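Local atomic coordinates of translation initiation factor 6 (Methanocaldococcus jannaschii, PDB entry 1G61), a protein that binds the 50S ribosomal subunit and prevents it from joining the 30S subunit to form the 70S initiation complex. Residues D170-L175 and E182-G187. Sequence-based numbering, arbitrary orientation.
Sequences DELEFL and EYIGKG
Ile184 lays its longer branch against Leu172, CG1 standing 3.8 Å from Leu172 CD1, and the two side chains lie alongside each other, running in opposite senses. CG1 is anti to the backbone N (chi1 -171°) and the chain stays extended at the next bond, which carries CD1 of Ile184 up to the helix backbone, 3.6 Å from Leu172 O. There the methyl also meets the next contact residue along the helix, CB of Leu175, 4.0 Å from Ile184 CD1. The shorter branch of Ile184 approaches less closely, CG2 lying 4.2 Å from Leu172 CG. CD1 of Leu172 also comes within 4.2 Å of Gly185 O. The contact is thus made mainly by one strand residue set against helix residues three apart; its side-chain packing is apolar, with backbone carbonyl oxygens of Leu172 and Gly185 at its border. Replacing Ile184 with an alanine removes CG1, CG2 and CD1 and would probably leave a gap beside Leu172 and Leu175, with the Leu172 side chain freer to turn. The CB of Lys186 also faces the helix, and its NZ hydrogen-bonds to Val167 O, just ahead of the helix. The axes of segment 170-175 and strand 183-186 run roughly antiparallel (146°) and approach to 9.3 Å, helix 169-179 and the strand being successive elements of a beta-alpha-beta unit. Strand 183-186 lies parallel to strand 160-163 at one end of a small mixed sheet; Leu172 and Leu175 both touch Thr163 of that neighbouring strand, while Leu175 extends the packing to Leu119 of strand 117-120.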
loop_
_atom_site.group_PDB
_atom_site.type_symbol
_atom_site.label_atom_id
_atom_site.label_comp_id
_atom_site.label_asym_id
_atom_site.label_seq_id
_atom_site.Cartn_x
_atom_site.Cartn_y
_atom_site.Cartn_z
ATOM N N ASP A 170 22.238 5.885 -1.722
ATOM C CA ASP A 170 21.830 7.282 -1.848
ATOM C C ASP A 170 20.321 7.361 -1.992
ATOM O O ASP A 170 19.695 8.294 -1.436
ATOM C CB ASP A 170 22.529 7.972 -3.004
ATOM C CG ASP A 170 22.450 7.181 -4.278
ATOM O OD1 ASP A 170 21.818 6.104 -4.334
ATOM O OD2 ASP A 170 23.064 7.660 -5.245
ATOM N N GLU A 171 19.713 6.403 -2.670
ATOM C CA GLU A 171 18.257 6.385 -2.833
ATOM C C GLU A 171 17.584 5.977 -1.539
ATOM O O GLU A 171 16.551 6.529 -1.152
ATOM C CB GLU A 171 17.906 5.441 -3.986
ATOM C CG GLU A 171 16.379 5.305 -4.160
ATOM C CD GLU A 171 16.113 4.738 -5.543
ATOM O OE1 GLU A 171 16.188 3.516 -5.734
ATOM O OE2 GLU A 171 15.898 5.553 -6.473
ATOM N N LEU A 172 18.174 5.034 -0.796
ATOM C CA LEU A 172 17.657 4.659 0.515
ATOM C C LEU A 172 17.645 5.873 1.464
ATOM O O LEU A 172 16.679 6.105 2.168
ATOM C CB LEU A 172 18.468 3.510 1.109
ATOM C CG LEU A 172 17.792 2.434 1.914
ATOM C CD1 LEU A 172 16.804 1.595 1.114
ATOM C CD2 LEU A 172 18.854 1.527 2.502
ATOM N N GLU A 173 18.707 6.686 1.478
ATOM C CA GLU A 173 18.712 7.896 2.285
ATOM C C GLU A 173 17.633 8.872 1.856
ATOM O O GLU A 173 16.943 9.483 2.695
ATOM C CB GLU A 173 20.066 8.630 2.258
ATOM C CG GLU A 173 20.145 9.676 3.367
ATOM C CD GLU A 173 19.504 9.334 4.699
ATOM O OE1 GLU A 173 19.965 8.337 5.324
ATOM O OE2 GLU A 173 18.557 10.047 5.156
ATOM N N PHE A 174 17.399 9.071 0.569
ATOM C CA PHE A 174 16.315 9.897 0.057
ATOM C C PHE A 174 14.965 9.417 0.528
ATOM O O PHE A 174 14.136 10.224 0.952
ATOM C CB PHE A 174 16.431 9.887 -1.479
ATOM C CG PHE A 174 15.197 10.496 -2.149
ATOM C CD1 PHE A 174 14.966 11.861 -2.239
ATOM C CD2 PHE A 174 14.245 9.637 -2.678
ATOM C CE1 PHE A 174 13.819 12.354 -2.855
ATOM C CE2 PHE A 174 13.113 10.149 -3.290
ATOM C CZ PHE A 174 12.875 11.509 -3.382
ATOM N N LEU A 175 14.706 8.107 0.420
ATOM C CA LEU A 175 13.409 7.563 0.842
ATOM C C LEU A 175 13.196 7.720 2.339
ATOM O O LEU A 175 12.127 8.044 2.843
ATOM C CB LEU A 175 13.308 6.082 0.466
ATOM C CG LEU A 175 13.331 5.852 -1.059
ATOM C CD1 LEU A 175 13.533 4.364 -1.367
ATOM C CD2 LEU A 175 12.123 6.419 -1.794
ATOM N N GLU A 182 12.414 5.991 10.764
ATOM C CA GLU A 182 13.705 5.737 11.424
ATOM C C GLU A 182 14.210 4.368 11.014
ATOM O O GLU A 182 15.398 4.074 11.210
ATOM C CB GLU A 182 13.637 5.806 12.938
ATOM C CG GLU A 182 13.203 7.132 13.528
ATOM C CD GLU A 182 14.083 8.329 13.255
ATOM O OE1 GLU A 182 15.281 8.230 12.895
ATOM O OE2 GLU A 182 13.558 9.454 13.401
ATOM N N TYR A 183 13.366 3.508 10.432
ATOM C CA TYR A 183 13.736 2.154 10.012
ATOM C C TYR A 183 13.652 2.083 8.516
ATOM O O TYR A 183 12.674 2.553 7.918
ATOM C CB TYR A 183 12.761 1.127 10.621
ATOM C CG TYR A 183 12.797 1.082 12.150
ATOM C CD1 TYR A 183 11.947 1.836 12.944
ATOM C CD2 TYR A 183 13.715 0.259 12.789
ATOM C CE1 TYR A 183 11.998 1.782 14.319
ATOM C CE2 TYR A 183 13.790 0.179 14.163
ATOM C CZ TYR A 183 12.924 0.948 14.921
ATOM O OH TYR A 183 13.022 0.848 16.268
ATOM N N ILE A 184 14.658 1.488 7.857
ATOM C CA ILE A 184 14.550 1.225 6.440
ATOM C C ILE A 184 15.485 0.071 6.099
ATOM O O ILE A 184 16.530 -0.153 6.703
ATOM C CB ILE A 184 14.916 2.471 5.619
ATOM C CG1 ILE A 184 14.592 2.279 4.132
ATOM C CG2 ILE A 184 16.378 2.876 5.827
ATOM C CD1 ILE A 184 14.362 3.612 3.430
ATOM N N GLY A 185 15.077 -0.686 5.067
ATOM C CA GLY A 185 15.949 -1.768 4.549
ATOM C C GLY A 185 15.492 -2.202 3.181
ATOM O O GLY A 185 14.528 -1.654 2.634
ATOM N N LYS A 186 16.209 -3.195 2.684
ATOM C CA LYS A 186 15.923 -3.702 1.352
ATOM C C LYS A 186 15.916 -5.208 1.358
ATOM O O LYS A 186 16.687 -5.830 2.093
ATOM C CB LYS A 186 16.909 -3.159 0.330
ATOM C CG LYS A 186 18.383 -3.367 0.537
ATOM C CD LYS A 186 19.218 -2.576 -0.460
ATOM C CE LYS A 186 20.391 -3.323 -1.047
ATOM N NZ LYS A 186 21.100 -2.671 -2.220
ATOM N N GLY A 187 15.110 -5.831 0.525
ATOM C CA GLY A 187 15.052 -7.303 0.546
ATOM C C GLY A 187 13.963 -7.791 -0.418
ATOM O O GLY A 187 13.381 -7.039 -1.195
#